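PDB 4FID: G protein alpha subunit from Entamoeba histolytica, which probably acts as a GTP-binding and GTP-hydrolysing switch, the alpha subunit of a heterotrimeric G protein that relays signals from membrane receptors. Local coordinates for residues P5-L10 against D184-I189; H65-Q70 against E95-D100; S73-T78 against P88-D93. All blocks are in the same frame, centred on the assembly; numbering follows the deposited sequence.

In the fold
The three contacts fall on opposite sides of the chain's centre. Interaction 1 pairs neighbouring parallel strands of the Ras-like domain, and the side chain of Leu-10 lies about 8 Å from the bound GDP. Interactions 2 and 3 lie in the all-helical domain, with centres about 48 and 47 Å from that of interaction 1, away from the nucleotide. These two share helix 90-99: its N-terminal end takes part in interaction 3 and its C-terminal end in interaction 2, their centres about 13 Å apart. They touch where Leu-97 packs on Phe-76. Along the chain, interaction 3 nests within interaction 2, and both nest within interaction 1.

Interaction 1 (P5-L10 against D184-I189); sequences PITVML and DVDCAI
Val-185 meets Thr-7 and Met-9 with its two methyls. CG1 stands anti to the backbone N (chi1 172°) and reaches the Met-9 CB at 4.0 Å, while CG2 lies against Thr-7 CG2 and Met-9 CE; its branching serves both. Asp-186 follows and turns its carboxylate back to the start of strand 6-12, where OD2 accepts the N-H of Thr-7 at 3.0 Å. The bond is nearly straight (173°) and comes from the anti side, somewhat out of the carboxylate plane. This side chain stands where a strand carbonyl would be expected, just before the regular pairing begins. From Cys-187 the two strands run parallel, as central neighbours in the Ras-like sheet of a G-alpha subunit: strand 6-12, which leads into the P-loop, is flanked by 187-193 and 162-167. Cys-187 N hydrogen-bonds to Thr-7 O along a bent path, and its own carbonyl O receives Met-9 N at 2.9 Å. Small Ala-188 and Met-9 put their side chains on the same sheet face. Ile-189 N closes the series on Met-9 O at 2.8 Å. On the opposite face Ile-189 CD1 touches Val-8 CG1 at 3.7 Å, and its CB meets Leu-10 CD2 at 3.6 Å, these two side chains lying alongside.

Interaction 2 (H65-Q70 against E95-D100); sequences HPMKYQ and EALWAD
Asp-100 OD1 is gripped by two successive backbone N-H groups, those of Lys-68 at 3.0 Å and Tyr-69 at 3.1 Å. This aspartate is the N-cap of helix 101-108 in the all-helical domain of the G-alpha fold, placed directly after helix 90-99, and its other oxygen, OD2, accepts from Gly-102 N. One short carboxylate therefore ties the loop that follows helix 42-62 to the junction of two helices. The two donors on OD1 come from different directions: Lys-68 N approaches on the syn side, close to the carboxylate plane, whereas Tyr-69 N stands above that plane, 58° out of it. With CG anti to the backbone N (chi1 179°), the extended side chain carries OD1 to these loop amides. Asp-100 is buried, and the amides on its two oxygens probably help to stabilise its charged form. Beside this polar grip the packing is apolar. The flat Tyr-69 ring offers its edge to Leu-97, whose CD2 approaches the ring CD2 at 3.7 Å and also touches the selenium of Met-67, a selenomethionine. Ala-96, small enough for close approach to a ring, sets its CB over the Tyr-69 face, 3.5 Å from the ring centroid and only 10° off the normal, in a CH-pi contact.

Interaction 3 (S73-T78 against P88-D93); sequences SKEFTT and PELVGD
Ser-73 OG and Asp-93 CG each lie between their own backbone N and carbonyl carbon (chi1 63° and 61°), and these conformations bring hydroxyl and carboxylate together. Ser-73 OG donates to Asp-93 OD2 at 2.9 Å, and OD2 accepts with its syn lone pair. Ser-73 N adds a weak bond to the same OD2 at 3.4 Å, and a further weak one comes from Lys-72 N, so three donors, two of them weakly bound, meet on one oxygen of a buried residue. A serine suits the place because its hydroxyl and amide can address one carboxylate together, and its small CB also lets Glu-89 CG pack against it at 3.6 Å. The contact belongs to the all-helical domain of the G-alpha fold: the loop after helix 42-62, with a short 3-10 turn at 74-75, folds back on the first turn of helix 90-99. Phe-76 packs against Leu-90 of that turn. Its ring atom CE2 reaches Leu-90 CD2 at 3.5 Å, the two side chains crossing at about a right angle. The same ring turns its edge to Asp-93, with OD1 in the ring plane 3.8 Å from CE2 and the carboxylate plane 64° from that of the ring; this puts the positively polarised ring hydrogens toward an acidic group. Beyond the ring lie Val-50, Met-53 and Ile-57 of helix 42-62. Glu-75 lays its carboxylate across Leu-90, OE2 lying 3.8 Å from Leu-90 CB while that oxygen is hydrogen-bonded to Ser-87 OG.

Interaction 1 (P5-L10 against D184-I189)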
loop_
_atom_site.group_PDB
_atom_site.type_symbol
_atom_site.label_atom_id
_atom_site.label_comp_id
_atom_site.label_asym_id
_atom_site.label_seq_id
_atom_site.Cartn_x
_atom_site.Cartn_y
_atom_site.Cartn_z
ATOM N N PRO A 5 24.407 11.609 -3.131
ATOM C CA PRO A 5 22.977 11.547 -3.476
ATOM C C PRO A 5 22.072 12.032 -2.347
ATOM O O PRO A 5 22.446 11.952 -1.179
ATOM C CB PRO A 5 22.743 10.052 -3.710
ATOM C CG PRO A 5 23.749 9.395 -2.828
ATOM C CD PRO A 5 24.970 10.268 -2.896
ATOM N N ILE A 6 20.901 12.548 -2.706
ATOM C CA ILE A 6 19.882 12.881 -1.729
ATOM C C ILE A 6 19.276 11.583 -1.175
ATOM O O ILE A 6 18.822 10.708 -1.933
ATOM C CB ILE A 6 18.772 13.748 -2.340
ATOM C CG1 ILE A 6 19.351 15.051 -2.881
ATOM C CG2 ILE A 6 17.675 14.032 -1.305
ATOM C CD1 ILE A 6 18.286 16.044 -3.310
ATOM N N THR A 7 19.273 11.469 0.148
ATOM C CA THR A 7 18.828 10.257 0.790
ATOM C C THR A 7 17.402 10.358 1.333
ATOM O O THR A 7 17.038 11.302 2.019
ATOM C CB THR A 7 19.806 9.856 1.884
ATOM O OG1 THR A 7 21.036 9.481 1.264
ATOM C CG2 THR A 7 19.272 8.681 2.690
ATOM N N VAL A 8 16.605 9.352 1.021
ATOM C CA VAL A 8 15.212 9.337 1.403
ATOM C C VAL A 8 14.916 8.009 2.051
ATOM O O VAL A 8 15.268 6.960 1.517
ATOM C CB VAL A 8 14.312 9.468 0.178
ATOM C CG1 VAL A 8 12.866 9.342 0.585
ATOM C CG2 VAL A 8 14.574 10.793 -0.526
HETATM N N MSE A 9 14.267 8.061 3.205
HETATM C CA MSE A 9 13.953 6.868 3.979
HETATM C C MSE A 9 12.445 6.673 4.055
HETATM O O MSE A 9 11.731 7.583 4.484
HETATM C CB MSE A 9 14.547 6.998 5.379
HETATM C CG MSE A 9 14.233 5.835 6.284
HETATM SE SE MSE A 9 15.123 5.884 8.039
HETATM C CE MSE A 9 16.932 5.308 7.558
ATOM N N LEU A 10 11.958 5.507 3.622
ATOM C CA LEU A 10 10.538 5.186 3.744
ATOM C C LEU A 10 10.261 4.426 5.023
ATOM O O LEU A 10 10.836 3.363 5.252
ATOM C CB LEU A 10 10.052 4.342 2.569
ATOM C CG LEU A 10 9.917 5.042 1.215
ATOM C CD1 LEU A 10 9.291 4.097 0.226
ATOM C CD2 LEU A 10 9.110 6.322 1.337
ATOM N N ASP A 184 22.835 10.762 8.306
ATOM C CA ASP A 184 22.702 11.823 7.316
ATOM C C ASP A 184 21.552 11.557 6.345
ATOM O O ASP A 184 21.733 11.595 5.121
ATOM C CB ASP A 184 24.017 12.001 6.540
ATOM C CG ASP A 184 25.176 12.448 7.431
ATOM O OD1 ASP A 184 24.933 13.178 8.419
ATOM O OD2 ASP A 184 26.335 12.075 7.131
ATOM N N VAL A 185 20.370 11.282 6.893
ATOM C CA VAL A 185 19.173 11.126 6.070
ATOM C C VAL A 185 18.553 12.497 5.810
ATOM O O VAL A 185 18.270 13.240 6.744
ATOM C CB VAL A 185 18.155 10.177 6.732
ATOM C CG1 VAL A 185 16.844 10.181 5.980
ATOM C CG2 VAL A 185 18.724 8.768 6.789
ATOM N N ASP A 186 18.351 12.840 4.545
ATOM C CA ASP A 186 17.876 14.182 4.211
ATOM C C ASP A 186 16.374 14.317 4.404
ATOM O O ASP A 186 15.876 15.382 4.795
ATOM C CB ASP A 186 18.293 14.572 2.789
ATOM C CG ASP A 186 19.802 14.521 2.607
ATOM O OD1 ASP A 186 20.514 15.082 3.471
ATOM O OD2 ASP A 186 20.276 13.896 1.633
ATOM N N CYS A 187 15.669 13.217 4.157
ATOM C CA CYS A 187 14.222 13.213 4.194
ATOM C C CYS A 187 13.661 11.876 4.676
ATOM O O CYS A 187 14.089 10.806 4.249
ATOM C CB CYS A 187 13.674 13.535 2.805
ATOM S SG CYS A 187 11.896 13.375 2.668
ATOM N N ALA A 188 12.699 11.953 5.579
ATOM C CA ALA A 188 12.015 10.772 6.056
ATOM C C ALA A 188 10.570 10.831 5.565
ATOM O O ALA A 188 9.869 11.777 5.839
ATOM C CB ALA A 188 12.074 10.723 7.573
ATOM N N ILE A 189 10.141 9.839 4.803
ATOM C CA ILE A 189 8.769 9.811 4.332
ATOM C C ILE A 189 7.950 8.759 5.096
ATOM O O ILE A 189 8.241 7.565 5.029
ATOM C CB ILE A 189 8.720 9.524 2.824
ATOM C CG1 ILE A 189 9.511 10.593 2.059
ATOM C CG2 ILE A 189 7.273 9.452 2.330
ATOM C CD1 ILE A 189 9.342 10.531 0.539
#

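Interaction 2 (H65-Q70 against E95-D100)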
loop_
_atom_site.group_PDB
_atom_site.type_symbol
_atom_site.label_atom_id
_atom_site.label_comp_id
_atom_site.label_asym_id
_atom_site.label_seq_id
_atom_site.Cartn_x
_atom_site.Cartn_y
_atom_site.Cartn_z
ATOM N N HIS A 65 -24.902 -15.298 1.046
ATOM C CA HIS A 65 -25.170 -14.851 -0.312
ATOM C C HIS A 65 -25.041 -16.064 -1.234
ATOM O O HIS A 65 -23.965 -16.334 -1.775
ATOM C CB HIS A 65 -24.164 -13.792 -0.756
ATOM C CG HIS A 65 -24.060 -12.626 0.172
ATOM N ND1 HIS A 65 -25.062 -11.696 0.307
ATOM C CD2 HIS A 65 -23.059 -12.232 0.992
ATOM C CE1 HIS A 65 -24.689 -10.778 1.187
ATOM N NE2 HIS A 65 -23.480 -11.081 1.615
ATOM N N PRO A 66 -26.132 -16.808 -1.422
ATOM C CA PRO A 66 -26.016 -18.032 -2.211
ATOM C C PRO A 66 -25.391 -17.837 -3.604
ATOM O O PRO A 66 -25.515 -16.779 -4.240
ATOM C CB PRO A 66 -27.467 -18.516 -2.306
ATOM C CG PRO A 66 -28.082 -18.018 -1.069
ATOM C CD PRO A 66 -27.485 -16.642 -0.875
HETATM N N MSE A 67 -24.715 -18.889 -4.054
HETATM C CA MSE A 67 -24.060 -18.922 -5.346
HETATM C C MSE A 67 -24.900 -19.662 -6.378
HETATM O O MSE A 67 -25.507 -20.690 -6.077
HETATM C CB MSE A 67 -22.739 -19.663 -5.211
HETATM C CG MSE A 67 -21.519 -18.791 -5.001
HETATM SE SE MSE A 67 -19.944 -19.944 -4.855
HETATM C CE MSE A 67 -19.774 -19.859 -2.937
ATOM N N LYS A 68 -24.926 -19.138 -7.599
ATOM C CA LYS A 68 -25.492 -19.868 -8.720
ATOM C C LYS A 68 -24.446 -20.848 -9.225
ATOM O O LYS A 68 -24.708 -22.043 -9.354
ATOM C CB LYS A 68 -25.893 -18.917 -9.849
ATOM C CG LYS A 68 -27.366 -18.558 -9.877
ATOM C CD LYS A 68 -27.620 -17.361 -10.788
ATOM C CE LYS A 68 -27.186 -17.635 -12.230
ATOM N NZ LYS A 68 -26.970 -16.371 -13.009
ATOM N N TYR A 69 -23.251 -20.332 -9.493
ATOM C CA TYR A 69 -22.201 -21.128 -10.116
ATOM C C TYR A 69 -21.573 -22.123 -9.157
ATOM O O TYR A 69 -21.450 -21.856 -7.963
ATOM C CB TYR A 69 -21.122 -20.217 -10.678
ATOM C CG TYR A 69 -20.028 -20.964 -11.373
ATOM C CD1 TYR A 69 -20.220 -21.486 -12.649
ATOM C CD2 TYR A 69 -18.794 -21.146 -10.762
ATOM C CE1 TYR A 69 -19.212 -22.181 -13.297
ATOM C CE2 TYR A 69 -17.779 -21.837 -11.403
ATOM C CZ TYR A 69 -17.995 -22.352 -12.671
ATOM O OH TYR A 69 -16.992 -23.041 -13.301
ATOM N N GLN A 70 -21.161 -23.268 -9.690
ATOM C CA GLN A 70 -20.495 -24.288 -8.890
ATOM C C GLN A 70 -19.185 -24.718 -9.551
ATOM O O GLN A 70 -19.197 -25.323 -10.618
ATOM C CB GLN A 70 -21.414 -25.491 -8.697
ATOM C CG GLN A 70 -20.702 -26.743 -8.204
ATOM C CD GLN A 70 -21.655 -27.905 -7.943
ATOM O OE1 GLN A 70 -22.881 -27.759 -8.030
ATOM N NE2 GLN A 70 -21.090 -29.066 -7.616
ATOM N N GLU A 95 -13.555 -16.902 -13.769
ATOM C CA GLU A 95 -14.341 -15.880 -14.482
ATOM C C GLU A 95 -15.833 -15.963 -14.183
ATOM O O GLU A 95 -16.498 -14.941 -14.018
ATOM C CB GLU A 95 -14.157 -15.989 -15.983
ATOM C CG GLU A 95 -12.833 -15.546 -16.494
ATOM C CD GLU A 95 -12.530 -16.200 -17.817
ATOM O OE1 GLU A 95 -13.229 -17.183 -18.155
ATOM O OE2 GLU A 95 -11.599 -15.746 -18.512
ATOM N N ALA A 96 -16.356 -17.186 -14.150
ATOM C CA ALA A 96 -17.741 -17.428 -13.753
ATOM C C ALA A 96 -17.977 -17.015 -12.300
ATOM O O ALA A 96 -18.948 -16.331 -11.996
ATOM C CB ALA A 96 -18.111 -18.900 -13.954
ATOM N N LEU A 97 -17.087 -17.434 -11.409
ATOM C CA LEU A 97 -17.200 -17.065 -10.008
ATOM C C LEU A 97 -17.273 -15.549 -9.826
ATOM O O LEU A 97 -18.158 -15.041 -9.143
ATOM C CB LEU A 97 -16.046 -17.652 -9.194
ATOM C CG LEU A 97 -16.159 -19.145 -8.848
ATOM C CD1 LEU A 97 -14.817 -19.716 -8.358
ATOM C CD2 LEU A 97 -17.275 -19.384 -7.828
ATOM N N TRP A 98 -16.351 -14.829 -10.451
ATOM C CA TRP A 98 -16.265 -13.381 -10.272
ATOM C C TRP A 98 -17.504 -12.685 -10.844
ATOM O O TRP A 98 -17.847 -11.585 -10.438
ATOM C CB TRP A 98 -14.973 -12.861 -10.907
ATOM C CG TRP A 98 -14.717 -11.389 -10.787
ATOM C CD1 TRP A 98 -14.431 -10.523 -11.806
ATOM C CD2 TRP A 98 -14.695 -10.612 -9.588
ATOM N NE1 TRP A 98 -14.250 -9.251 -11.319
ATOM C CE2 TRP A 98 -14.401 -9.280 -9.954
ATOM C CE3 TRP A 98 -14.885 -10.909 -8.238
ATOM C CZ2 TRP A 98 -14.294 -8.252 -9.016
ATOM C CZ3 TRP A 98 -14.787 -9.882 -7.313
ATOM C CH2 TRP A 98 -14.497 -8.575 -7.707
ATOM N N ALA A 99 -18.181 -13.341 -11.777
ATOM C CA ALA A 99 -19.409 -12.785 -12.361
ATOM C C ALA A 99 -20.684 -13.277 -11.658
ATOM O O ALA A 99 -21.783 -12.815 -11.943
ATOM C CB ALA A 99 -19.470 -13.082 -13.844
ATOM N N ASP A 100 -20.525 -14.196 -10.718
ATOM C CA ASP A 100 -21.657 -14.756 -10.007
ATOM C C ASP A 100 -22.229 -13.753 -9.007
ATOM O O ASP A 100 -21.487 -13.071 -8.313
ATOM C CB ASP A 100 -21.227 -16.041 -9.302
ATOM C CG ASP A 100 -22.345 -16.672 -8.523
ATOM O OD1 ASP A 100 -23.246 -17.260 -9.180
ATOM O OD2 ASP A 100 -22.322 -16.576 -7.269
#

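Interaction 3 (S73-T78 against P88-D93)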
loop_
_atom_site.group_PDB
_atom_site.type_symbol
_atom_site.label_atom_id
_atom_site.label_comp_id
_atom_site.label_asym_id
_atom_site.label_seq_id
_atom_site.Cartn_x
_atom_site.Cartn_y
_atom_site.Cartn_z
ATOM N N SER A 73 -13.197 -27.180 -11.012
ATOM C CA SER A 73 -11.760 -27.416 -10.887
ATOM C C SER A 73 -11.249 -27.970 -9.551
ATOM O O SER A 73 -11.802 -27.714 -8.487
ATOM C CB SER A 73 -10.975 -26.138 -11.258
ATOM O OG SER A 73 -11.261 -25.050 -10.381
ATOM N N LYS A 74 -10.164 -28.731 -9.654
ATOM C CA LYS A 74 -9.390 -29.236 -8.531
ATOM C C LYS A 74 -9.146 -28.172 -7.478
ATOM O O LYS A 74 -9.201 -28.450 -6.280
ATOM C CB LYS A 74 -8.017 -29.714 -9.029
ATOM C CG LYS A 74 -8.026 -30.491 -10.341
ATOM C CD LYS A 74 -6.610 -30.595 -10.912
ATOM C CE LYS A 74 -6.581 -31.295 -12.284
ATOM N NZ LYS A 74 -5.215 -31.282 -12.918
ATOM N N GLU A 75 -8.856 -26.955 -7.933
ATOM C CA GLU A 75 -8.402 -25.873 -7.052
ATOM C C GLU A 75 -9.406 -25.422 -5.984
ATOM O O GLU A 75 -9.005 -25.004 -4.893
ATOM C CB GLU A 75 -7.915 -24.675 -7.868
ATOM C CG GLU A 75 -6.482 -24.824 -8.384
ATOM C CD GLU A 75 -6.377 -25.574 -9.725
ATOM O OE1 GLU A 75 -5.229 -25.813 -10.169
ATOM O OE2 GLU A 75 -7.432 -25.912 -10.322
ATOM N N PHE A 76 -10.700 -25.519 -6.290
ATOM C CA PHE A 76 -11.737 -25.081 -5.362
ATOM C C PHE A 76 -12.493 -26.241 -4.707
ATOM O O PHE A 76 -13.663 -26.103 -4.355
ATOM C CB PHE A 76 -12.710 -24.118 -6.055
ATOM C CG PHE A 76 -12.046 -22.899 -6.612
ATOM C CD1 PHE A 76 -11.408 -22.002 -5.776
ATOM C CD2 PHE A 76 -12.037 -22.657 -7.974
ATOM C CE1 PHE A 76 -10.773 -20.882 -6.289
ATOM C CE2 PHE A 76 -11.408 -21.541 -8.492
ATOM C CZ PHE A 76 -10.777 -20.651 -7.645
ATOM N N THR A 77 -11.816 -27.375 -4.541
ATOM C CA THR A 77 -12.355 -28.512 -3.796
ATOM C C THR A 77 -11.417 -28.889 -2.641
ATOM O O THR A 77 -11.546 -29.960 -2.046
ATOM C CB THR A 77 -12.523 -29.738 -4.697
ATOM O OG1 THR A 77 -11.232 -30.283 -4.998
ATOM C CG2 THR A 77 -13.251 -29.366 -5.994
ATOM N N THR A 78 -10.488 -27.991 -2.320
ATOM C CA THR A 78 -9.389 -28.290 -1.405
ATOM C C THR A 78 -8.871 -27.048 -0.650
ATOM O O THR A 78 -9.037 -25.903 -1.103
ATOM C CB THR A 78 -8.218 -28.952 -2.183
ATOM O OG1 THR A 78 -7.024 -28.932 -1.393
ATOM C CG2 THR A 78 -7.952 -28.204 -3.483
ATOM N N PRO A 88 -6.811 -27.063 -16.149
ATOM C CA PRO A 88 -7.365 -26.378 -17.325
ATOM C C PRO A 88 -8.636 -25.590 -17.026
ATOM O O PRO A 88 -8.895 -24.565 -17.666
ATOM C CB PRO A 88 -7.652 -27.525 -18.308
ATOM C CG PRO A 88 -7.552 -28.791 -17.496
ATOM C CD PRO A 88 -6.614 -28.503 -16.373
ATOM N N GLU A 89 -9.407 -26.057 -16.050
ATOM C CA GLU A 89 -10.681 -25.429 -15.704
ATOM C C GLU A 89 -10.575 -24.270 -14.701
ATOM O O GLU A 89 -11.567 -23.594 -14.420
ATOM C CB GLU A 89 -11.634 -26.489 -15.174
ATOM C CG GLU A 89 -10.906 -27.661 -14.566
ATOM C CD GLU A 89 -11.248 -28.949 -15.258
ATOM O OE1 GLU A 89 -12.105 -29.683 -14.722
ATOM O OE2 GLU A 89 -10.674 -29.218 -16.339
ATOM N N LEU A 90 -9.379 -24.036 -14.174
ATOM C CA LEU A 90 -9.206 -22.971 -13.203
ATOM C C LEU A 90 -9.618 -21.633 -13.804
ATOM O O LEU A 90 -10.508 -20.970 -13.286
ATOM C CB LEU A 90 -7.775 -22.933 -12.662
ATOM C CG LEU A 90 -7.471 -21.989 -11.496
ATOM C CD1 LEU A 90 -7.102 -20.597 -12.009
ATOM C CD2 LEU A 90 -8.642 -21.919 -10.534
ATOM N N VAL A 91 -8.987 -21.240 -14.902
ATOM C CA VAL A 91 -9.346 -19.987 -15.561
ATOM C C VAL A 91 -10.864 -19.810 -15.679
ATOM O O VAL A 91 -11.418 -18.774 -15.310
ATOM C CB VAL A 91 -8.756 -19.908 -16.964
ATOM C CG1 VAL A 91 -8.992 -18.536 -17.540
ATOM C CG2 VAL A 91 -7.285 -20.217 -16.920
ATOM N N GLY A 92 -11.529 -20.835 -16.196
ATOM C CA GLY A 92 -12.917 -20.716 -16.547
ATOM C C GLY A 92 -13.777 -20.408 -15.353
ATOM O O GLY A 92 -14.650 -19.551 -15.417
ATOM N N ASP A 93 -13.552 -21.101 -14.247
ATOM C CA ASP A 93 -14.446 -20.887 -13.123
ATOM C C ASP A 93 -14.069 -19.707 -12.233
ATOM O O ASP A 93 -14.905 -19.198 -11.495
ATOM C CB ASP A 93 -14.790 -22.186 -12.369
ATOM C CG ASP A 93 -13.601 -22.859 -11.784
ATOM O OD1 ASP A 93 -12.477 -22.360 -12.025
ATOM O OD2 ASP A 93 -13.809 -23.859 -11.059
#